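Local coordinates for cytochrome P450 (Zobellia galactanivorans, PDB 6G5O), which belongs to the cytochrome P450 family and binds haem (protoporphyrin IX containing iron) in a mixed, mainly helical fold, at residues 299-302 with 303-306; 122-125 with 126-130. All blocks are in the same frame, centred on the assembly; numbering follows the deposited sequence.

Contact 1: 299-302 with 303-306; sequences NRDA and AVFE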
loop_
_atom_site.group_PDB
_atom_site.type_symbol
_atom_site.label_atom_id
_atom_site.label_comp_id
_atom_site.label_asym_id
_atom_site.label_seq_id
_atom_site.Cartn_x
_atom_site.Cartn_y
_atom_site.Cartn_z
ATOM N N ASN A 299 -6.249 3.609 12.768
ATOM C CA ASN A 299 -7.111 2.518 12.404
ATOM C C ASN A 299 -7.361 1.547 13.571
ATOM O O ASN A 299 -8.095 0.564 13.402
ATOM C CB ASN A 299 -6.538 1.777 11.188
ATOM C CG ASN A 299 -6.852 2.466 9.856
ATOM O OD1 ASN A 299 -7.743 3.319 9.763
ATOM N ND2 ASN A 299 -6.138 2.077 8.814
ATOM N N ARG A 300 -6.714 1.804 14.719
ATOM C CA ARG A 300 -7.007 1.088 15.971
ATOM C C ARG A 300 -7.681 1.987 17.049
ATOM O O ARG A 300 -7.927 1.529 18.141
ATOM C CB ARG A 300 -5.725 0.485 16.568
ATOM C CG ARG A 300 -4.927 -0.418 15.653
ATOM C CD ARG A 300 -5.725 -1.638 15.246
ATOM N NE ARG A 300 -4.896 -2.544 14.466
ATOM C CZ ARG A 300 -4.190 -3.561 14.948
ATOM N NH1 ARG A 300 -4.226 -3.865 16.221
ATOM N NH2 ARG A 300 -3.461 -4.300 14.153
ATOM N N ASP A 301 -7.939 3.258 16.742
ATOM C CA ASP A 301 -8.558 4.185 17.673
ATOM C C ASP A 301 -9.887 3.651 18.265
ATOM O O ASP A 301 -10.852 3.384 17.532
ATOM C CB ASP A 301 -8.809 5.513 16.971
ATOM C CG ASP A 301 -9.011 6.667 17.943
ATOM O OD1 ASP A 301 -9.535 6.440 19.037
ATOM O OD2 ASP A 301 -8.666 7.825 17.604
ATOM N N ALA A 302 -9.948 3.516 19.591
ATOM C CA ALA A 302 -11.091 2.870 20.229
ATOM C C ALA A 302 -12.285 3.802 20.404
ATOM O O ALA A 302 -13.355 3.330 20.746
ATOM C CB ALA A 302 -10.702 2.255 21.549
ATOM N N ALA A 303 -12.114 5.101 20.135
ATOM C CA ALA A 303 -13.254 6.014 20.050
ATOM C C ALA A 303 -14.011 5.864 18.723
ATOM O O ALA A 303 -15.108 6.433 18.584
ATOM C CB ALA A 303 -12.806 7.472 20.233
ATOM N N VAL A 304 -13.438 5.122 17.755
ATOM C CA VAL A 304 -14.023 5.011 16.416
ATOM C C VAL A 304 -14.418 3.617 16.017
ATOM O O VAL A 304 -15.424 3.442 15.375
ATOM C CB VAL A 304 -13.063 5.567 15.342
ATOM C CG1 VAL A 304 -13.682 5.427 13.957
ATOM C CG2 VAL A 304 -12.717 7.035 15.614
ATOM N N PHE A 305 -13.613 2.616 16.346
ATOM C CA PHE A 305 -13.884 1.256 15.945
ATOM C C PHE A 305 -14.206 0.395 17.166
ATOM O O PHE A 305 -13.455 0.337 18.125
ATOM C CB PHE A 305 -12.686 0.647 15.181
ATOM C CG PHE A 305 -12.183 1.491 14.009
ATOM C CD1 PHE A 305 -11.245 2.503 14.207
ATOM C CD2 PHE A 305 -12.685 1.314 12.754
ATOM C CE1 PHE A 305 -10.767 3.292 13.150
ATOM C CE2 PHE A 305 -12.254 2.114 11.691
ATOM C CZ PHE A 305 -11.280 3.093 11.875
ATOM N N GLU A 306 -15.365 -0.240 17.138
ATOM C CA GLU A 306 -15.673 -1.308 18.071
ATOM C C GLU A 306 -14.751 -2.485 17.808
ATOM O O GLU A 306 -14.498 -2.792 16.670
ATOM C CB GLU A 306 -17.149 -1.769 17.887
ATOM C CG GLU A 306 -17.793 -2.472 19.108
ATOM C CD GLU A 306 -17.991 -1.520 20.300
ATOM O OE1 GLU A 306 -18.262 -0.315 20.084
ATOM O OE2 GLU A 306 -17.862 -1.974 21.452
HETATM O O HOH W 1 -13.669 0.438 20.770
#
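The backbone turns tightly from Asp301 to Phe305, its carbonyl Asp301 O taking two N-H groups, Val304 N at 3.1 Å and Phe305 N at 3.1 Å, three and four residues on. The Phe305 donor sits close to the extension of the C=O bond, while the Val304 donor stands above the carbonyl plane, so the two reach the oxygen from different directions. The side chain of Asp301 adds a third bond: with CG anti to the backbone N (chi1 -161°), Asp301 OD1 swings forward to accept from Ala303 N at 3.1 Å, outside the carboxylate plane and on the anti side. This is an Asx turn; the second carboxylate oxygen, Asp301 OD2, accepts from His35 N. One water donates to Ala302 O and Phe305 O, linking the two carbonyls across the turn. Phe305 folds back so that Asn299 O lies 3.7 Å above one ring face, offset toward the rim; Val304 CG1 covers the opposite face. The amide of Asn299 stands nearly perpendicular to the ring, tied to Ser265 and Val321. This is the Asn-Arg-Asp...Phe segment familiar in P450s, docked on Arg262, the ExxR arginine of the K helix (253-264). Arg262 both donates to Asn299 O and makes a cation-pi contact with Phe305, which would probably ease placing a carbonyl oxygen over an electron-rich ring.

Contact 2: 122-125 with 126-130; sequences VVTD and FALRL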
loop_
_atom_site.group_PDB
_atom_site.type_symbol
_atom_site.label_atom_id
_atom_site.label_comp_id
_atom_site.label_asym_id
_atom_site.label_seq_id
_atom_site.Cartn_x
_atom_site.Cartn_y
_atom_site.Cartn_z
ATOM N N VAL A 122 5.487 -18.118 1.451
ATOM C CA VAL A 122 4.458 -17.197 0.934
ATOM C C VAL A 122 4.993 -15.845 0.439
ATOM O O VAL A 122 4.591 -15.380 -0.616
ATOM C CB VAL A 122 3.346 -16.971 1.969
ATOM C CG1 VAL A 122 2.367 -15.886 1.519
ATOM C CG2 VAL A 122 2.591 -18.273 2.196
ATOM N N VAL A 123 5.895 -15.224 1.177
ATOM C CA VAL A 123 6.345 -13.885 0.808
ATOM C C VAL A 123 6.930 -13.813 -0.611
ATOM O O VAL A 123 6.467 -12.997 -1.424
ATOM C CB VAL A 123 7.361 -13.318 1.794
ATOM C CG1 VAL A 123 7.850 -11.947 1.344
ATOM C CG2 VAL A 123 6.704 -13.176 3.131
ATOM N N THR A 124 7.918 -14.673 -0.909
ATOM C CA THR A 124 8.606 -14.682 -2.213
ATOM C C THR A 124 7.952 -15.571 -3.280
ATOM O O THR A 124 7.733 -15.122 -4.414
ATOM C CB THR A 124 10.082 -15.062 -2.036
ATOM O OG1 THR A 124 10.666 -14.119 -1.143
ATOM C CG2 THR A 124 10.854 -15.019 -3.357
ATOM N N ASP A 125 7.625 -16.809 -2.921
ATOM C CA ASP A 125 7.082 -17.765 -3.889
ATOM C C ASP A 125 5.622 -17.523 -4.244
ATOM O O ASP A 125 5.147 -18.055 -5.245
ATOM C CB ASP A 125 7.196 -19.225 -3.379
ATOM C CG ASP A 125 8.651 -19.664 -3.069
ATOM O OD1 ASP A 125 9.635 -18.929 -3.365
ATOM O OD2 ASP A 125 8.780 -20.777 -2.499
ATOM N N PHE A 126 4.892 -16.774 -3.426
ATOM C CA PHE A 126 3.463 -16.570 -3.677
ATOM C C PHE A 126 3.131 -15.060 -3.824
ATOM O O PHE A 126 2.695 -14.641 -4.856
ATOM C CB PHE A 126 2.621 -17.241 -2.574
ATOM C CG PHE A 126 1.147 -17.192 -2.826
ATOM C CD1 PHE A 126 0.443 -16.010 -2.683
ATOM C CD2 PHE A 126 0.464 -18.318 -3.210
ATOM C CE1 PHE A 126 -0.910 -15.955 -2.934
ATOM C CE2 PHE A 126 -0.888 -18.277 -3.454
ATOM C CZ PHE A 126 -1.573 -17.083 -3.312
ATOM N N ALA A 127 3.364 -14.260 -2.800
ATOM C CA ALA A 127 2.943 -12.867 -2.787
ATOM C C ALA A 127 3.667 -12.004 -3.836
ATOM O O ALA A 127 3.013 -11.288 -4.593
ATOM C CB ALA A 127 3.128 -12.301 -1.400
ATOM N N LEU A 128 4.990 -12.126 -3.901
ATOM C CA LEU A 128 5.804 -11.424 -4.902
ATOM C C LEU A 128 5.437 -11.793 -6.346
ATOM O O LEU A 128 5.398 -10.932 -7.231
ATOM C CB LEU A 128 7.281 -11.698 -4.660
ATOM C CG LEU A 128 8.280 -11.201 -5.703
ATOM C CD1 LEU A 128 8.299 -9.675 -5.833
ATOM C CD2 LEU A 128 9.683 -11.684 -5.345
ATOM N N ARG A 129 5.153 -13.065 -6.584
ATOM C CA ARG A 129 4.707 -13.519 -7.906
ATOM C C ARG A 129 3.319 -12.957 -8.283
ATOM O O ARG A 129 3.106 -12.534 -9.413
ATOM C CB ARG A 129 4.610 -15.052 -7.975
ATOM C CG ARG A 129 5.799 -15.821 -8.574
ATOM C CD ARG A 129 6.902 -16.032 -7.565
ATOM N NE ARG A 129 7.976 -16.896 -8.022
ATOM C CZ ARG A 129 9.260 -16.790 -7.640
ATOM N NH1 ARG A 129 9.670 -15.843 -6.787
ATOM N NH2 ARG A 129 10.166 -17.649 -8.116
ATOM N N LEU A 130 2.348 -13.076 -7.378
ATOM C CA LEU A 130 1.029 -12.536 -7.623
ATOM C C LEU A 130 1.108 -10.993 -7.875
ATOM O O LEU A 130 0.544 -10.504 -8.831
ATOM C CB LEU A 130 0.135 -12.872 -6.437
ATOM C CG LEU A 130 -1.363 -12.584 -6.473
ATOM C CD1 LEU A 130 -2.025 -13.194 -5.244
ATOM C CD2 LEU A 130 -1.618 -11.089 -6.491
#
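The bend at chi2 (82°) turns the Arg129 chain back toward Thr124, and the Thr124 chi1 (-58°), with CG2 anti to the backbone N and OG1 beside it, puts that methyl next to the arginine. The folded-back chain carries its guanidinium one turn back up the helix, where Arg129 NH1 makes a weak, bent bond to Thr124 O at 3.1 Å and lies 3.7 Å from Thr124 CG2. Asp125 CA covers one face of the guanidinium. The carboxylate of Asp125 belongs to the same neighbourhood, yet Asp125 OD1 stays 4.6 Å from Arg129 NH1, too far for a salt bridge, though the opposite charges would probably still attract. Beside the arginine, Leu128 runs alongside Thr124 and points the same way, with Leu128 CD2 4.1 Å from Thr124 CG2. The backbone here is wider than an alpha helix. Val122 O grips Ala127 N at 2.7 Å in an almost straight bond and also takes Phe126 N at 3.2 Å, a more bent bond (136°) from a donor above the carbonyl plane; Val123 O is joined to Leu128 N at 3.0 Å. Both of the i to i+5 bonds mark a pi-type turn. Just before it, the carboxylate of Glu121 accepts from Val123 N and Thr124 N in the helix's first turn. Phe126 carries its ring into the core between helices 97-117, 223-238 and 333-350, a position expected of helix E in the four-helix bundle of the P450 fold.

Following the chain from the N terminus, contact 2 comes first, in the opening turns of helix 122-139 just after strand 119-121, and contact 1 follows much later, in the loop between helices 295-298 and 333-350. Each closes only a turn of its own continuous segment; they lie in series, without nesting or crossing. The centres of contact 1 and contact 2 are about 31 Å apart, the nearest atoms of contact 1 and contact 2 about 17 Å. Contact 2 joins the helical core to strand 369-384, which Val122 meets, whereas contact 1 shapes a partly exposed loop tied to His35 at the start of helix 35-43. The haem lies about 8 Å from the Asn299 side chain and about 11 Å from that of Ala127.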